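Long-range contact in esterase (Pelagibacterium halotolerans, PDB 5DWD), which probably hydrolyses carboxylic ester bonds and belongs to the alpha/beta-hydrolase superfamily: residues A158-S163 / P181-H186. Numbering follows the deposited sequence.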
ATOM      1  N   ALA B 158       1.901   2.516   8.285  1.00 16.28           N
ATOM      2  CA  ALA B 158       2.927   3.437   7.725  1.00 16.14           C
ATOM      3  C   ALA B 158       4.307   3.167   8.308  1.00 14.81           C
ATOM      4  O   ALA B 158       4.387   2.551   9.378  1.00 16.00           O
ATOM      5  CB  ALA B 158       2.602   4.894   8.038  1.00 17.15           C
ATOM      6  N   ILE B 159       5.366   3.679   7.642  1.00 15.37           N
ATOM      7  CA  ILE B 159       6.676   3.738   8.269  1.00 14.00           C
ATOM      8  C   ILE B 159       7.127   5.224   8.246  1.00 14.24           C
ATOM      9  O   ILE B 159       7.007   5.875   7.238  1.00 14.81           O
ATOM     10  CB  ILE B 159       7.709   2.847   7.508  1.00 14.96           C
ATOM     11  CG1 ILE B 159       7.196   1.406   7.442  1.00 16.84           C
ATOM     12  CG2 ILE B 159       9.115   3.005   8.024  1.00 15.95           C
ATOM     13  CD1 ILE B 159       8.006   0.509   6.590  1.00 15.10           C
ATOM     14  N   ILE B 160       7.741   5.649   9.346  1.00 14.24           N
ATOM     15  CA  ILE B 160       8.396   6.937   9.462  1.00 12.94           C
ATOM     16  C   ILE B 160       9.886   6.683   9.767  1.00 15.99           C
ATOM     17  O   ILE B 160      10.207   6.085  10.794  1.00 14.87           O
ATOM     18  CB  ILE B 160       7.800   7.902  10.482  1.00 14.51           C
ATOM     19  CG1 ILE B 160       6.334   8.081  10.183  1.00 15.58           C
ATOM     20  CG2 ILE B 160       8.591   9.228  10.368  1.00 15.67           C
ATOM     21  CD1 ILE B 160       5.608   8.988  11.144  1.00 16.35           C
ATOM     22  N   ALA B 161      10.751   7.084   8.834  1.00 15.18           N
ATOM     23  CA  ALA B 161      12.195   6.888   8.965  1.00 14.07           C
ATOM     24  C   ALA B 161      12.899   8.206   9.089  1.00 14.72           C
ATOM     25  O   ALA B 161      13.021   8.909   8.095  1.00 14.10           O
ATOM     26  CB  ALA B 161      12.711   6.106   7.774  1.00 15.96           C
ATOM     27  N   PHE B 162      13.373   8.498  10.278  1.00 13.23           N
ATOM     28  CA  PHE B 162      14.167   9.697  10.531  1.00 13.28           C
ATOM     29  C   PHE B 162      15.668   9.385  10.392  1.00 13.12           C
ATOM     30  O   PHE B 162      16.225   8.545  11.101  1.00 13.80           O
ATOM     31  CB  PHE B 162      14.017  10.215  11.935  1.00 13.62           C
ATOM     32  CG  PHE B 162      12.629  10.729  12.278  1.00 15.07           C
ATOM     33  CD1 PHE B 162      12.328  12.050  12.069  1.00 14.96           C
ATOM     34  CD2 PHE B 162      11.707   9.940  12.950  1.00 14.10           C
ATOM     35  CE1 PHE B 162      11.063  12.553  12.435  1.00 14.24           C
ATOM     36  CE2 PHE B 162      10.481  10.437  13.327  1.00 16.08           C
ATOM     37  CZ  PHE B 162      10.159  11.765  13.108  1.00 16.54           C
ATOM     38  N   SER B 163      16.313  10.037   9.456  1.00 12.82           N
ATOM     39  CA  SER B 163      17.790   9.988   9.337  1.00 14.71           C
ATOM     40  C   SER B 163      18.402   8.606   9.135  1.00 14.00           C
ATOM     41  O   SER B 163      19.414   8.299   9.712  1.00 13.97           O
ATOM     42  CB  SER B 163      18.460  10.694  10.520  1.00 16.13           C
ATOM     43  OG  SER B 163      17.809  11.980  10.760  1.00 15.59           O
ATOM     44  N   PRO B 181       2.626   3.228   3.155  1.00 19.10           N
ATOM     45  CA  PRO B 181       3.196   4.543   2.907  1.00 17.93           C
ATOM     46  C   PRO B 181       4.410   4.783   3.802  1.00 16.97           C
ATOM     47  O   PRO B 181       4.478   4.300   4.905  1.00 17.44           O
ATOM     48  CB  PRO B 181       2.124   5.517   3.310  1.00 21.42           C
ATOM     49  CG  PRO B 181       1.145   4.743   4.084  1.00 19.99           C
ATOM     50  CD  PRO B 181       1.262   3.311   3.703  1.00 18.07           C
ATOM     51  N   VAL B 182       5.362   5.580   3.263  1.00 16.67           N
ATOM     52  CA  VAL B 182       6.621   5.783   3.936  1.00 16.06           C
ATOM     53  C   VAL B 182       6.910   7.275   3.900  1.00 17.88           C
ATOM     54  O   VAL B 182       6.831   7.922   2.871  1.00 18.62           O
ATOM     55  CB  VAL B 182       7.782   4.993   3.251  1.00 16.40           C
ATOM     56  CG1 VAL B 182       9.144   5.403   3.814  1.00 18.90           C
ATOM     57  CG2 VAL B 182       7.565   3.485   3.333  1.00 15.79           C
ATOM     58  N   LEU B 183       7.277   7.810   5.044  1.00 15.30           N
ATOM     59  CA  LEU B 183       7.778   9.168   5.132  1.00 16.11           C
ATOM     60  C   LEU B 183       9.231   9.158   5.591  1.00 15.75           C
ATOM     61  O   LEU B 183       9.565   8.613   6.678  1.00 15.22           O
ATOM     62  CB  LEU B 183       6.981   9.932   6.168  1.00 17.45           C
ATOM     63  CG  LEU B 183       7.375  11.342   6.589  1.00 17.43           C
ATOM     64  CD1 LEU B 183       7.550  12.229   5.381  1.00 20.87           C
ATOM     65  CD2 LEU B 183       6.471  11.933   7.634  1.00 20.61           C
ATOM     66  N   LEU B 184      10.122   9.736   4.782  1.00 16.26           N
ATOM     67  CA  LEU B 184      11.523   9.907   5.116  1.00 16.19           C
ATOM     68  C   LEU B 184      11.765  11.329   5.538  1.00 16.95           C
ATOM     69  O   LEU B 184      11.260  12.241   4.861  1.00 16.07           O
ATOM     70  CB  LEU B 184      12.393   9.637   3.885  1.00 16.83           C
ATOM     71  CG  LEU B 184      12.141   8.292   3.158  1.00 18.67           C
ATOM     72  CD1 LEU B 184      12.821   8.295   1.779  1.00 22.95           C
ATOM     73  CD2 LEU B 184      12.575   7.082   3.962  1.00 21.47           C
ATOM     74  N   ILE B 185      12.520  11.502   6.632  1.00 15.25           N
ATOM     75  CA  ILE B 185      12.827  12.814   7.154  1.00 15.83           C
ATOM     76  C   ILE B 185      14.279  12.828   7.464  1.00 15.51           C
ATOM     77  O   ILE B 185      14.770  11.926   8.169  1.00 15.40           O
ATOM     78  CB  ILE B 185      12.039  13.058   8.462  1.00 16.47           C
ATOM     79  CG1 ILE B 185      10.541  13.112   8.112  1.00 18.23           C
ATOM     80  CG2 ILE B 185      12.510  14.361   9.134  1.00 16.21           C
ATOM     81  CD1 ILE B 185       9.666  13.225   9.258  1.00 19.40           C
ATOM     82  N   HIS B 186      15.023  13.869   6.996  1.00 14.29           N
ATOM     83  CA  HIS B 186      16.469  13.814   7.129  1.00 14.31           C
ATOM     84  C   HIS B 186      17.037  15.234   7.153  1.00 16.13           C
ATOM     85  O   HIS B 186      16.588  16.018   6.384  1.00 16.67           O
ATOM     86  CB  HIS B 186      17.037  12.978   5.936  1.00 13.96           C
ATOM     87  CG  HIS B 186      18.330  12.279   6.207  1.00 14.34           C
ATOM     88  ND1 HIS B 186      18.485  10.951   5.923  1.00 13.68           N
ATOM     89  CD2 HIS B 186      19.488  12.653   6.823  1.00 13.91           C
ATOM     90  CE1 HIS B 186      19.689  10.551   6.253  1.00 14.66           C
ATOM     91  NE2 HIS B 186      20.317  11.545   6.836  1.00 15.99           N
TER
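Ile185 O takes two contacts from the end of strand 158-162 and the residue after it. Ser163 N gives it a hydrogen bond of 2.8 Å, and Phe162 CA adds a CA-H...O contact at 3.3 Å. Four more backbone bonds run back toward Pro181: Ala161 and Ile159 donate to Leu183 and Pro181, while Leu183 and Ile185 donate to Ile159 and Ala161. This alternation is that of parallel strands, whose axes differ by 10°. Ala161 O receives the bond from Ile185 N at 3.0 Å and a CA-H...O contact from Leu184 CA at 3.5 Å.

Ile160, Phe162, Leu183 and Ile185 share one face of the sheet. Phe162 and Ile185 lie side by side and point the same way. Ile185 CD1 meets Phe162 CE1 obliquely at 3.5 Å, and its CG2 lies beside Phe162 CD1. Ile185 CG1 is anti to its carbonyl carbon (chi1 -66°), and the extended chain beyond it brings CD1 to the ring. Helix 226-239 packs on this face. On the other face Ala161 CB touches Leu184 CD2 at 3.9 Å, and helix 140-149 packs against Ala161 and Val182.

Beyond the last bond, Ser163 CA sits over the centre of the His186 ring, 3.6 Å from its centroid, a CH-pi contact. Both ring nitrogens are hydrogen-bonded, ND1 to Ser198 OG and NE2 to Val193 O, which fixes the ring's rotation. Replacing His186 by alanine is likely to remove the ring face that Ser163 CA rests on and to leave Ser198 OG and Val193 O without this partner.

The strands are neighbours in the central sheet, joined through helix 169-175 as a beta-alpha-beta crossover, consistent with the alpha/beta-hydrolase fold.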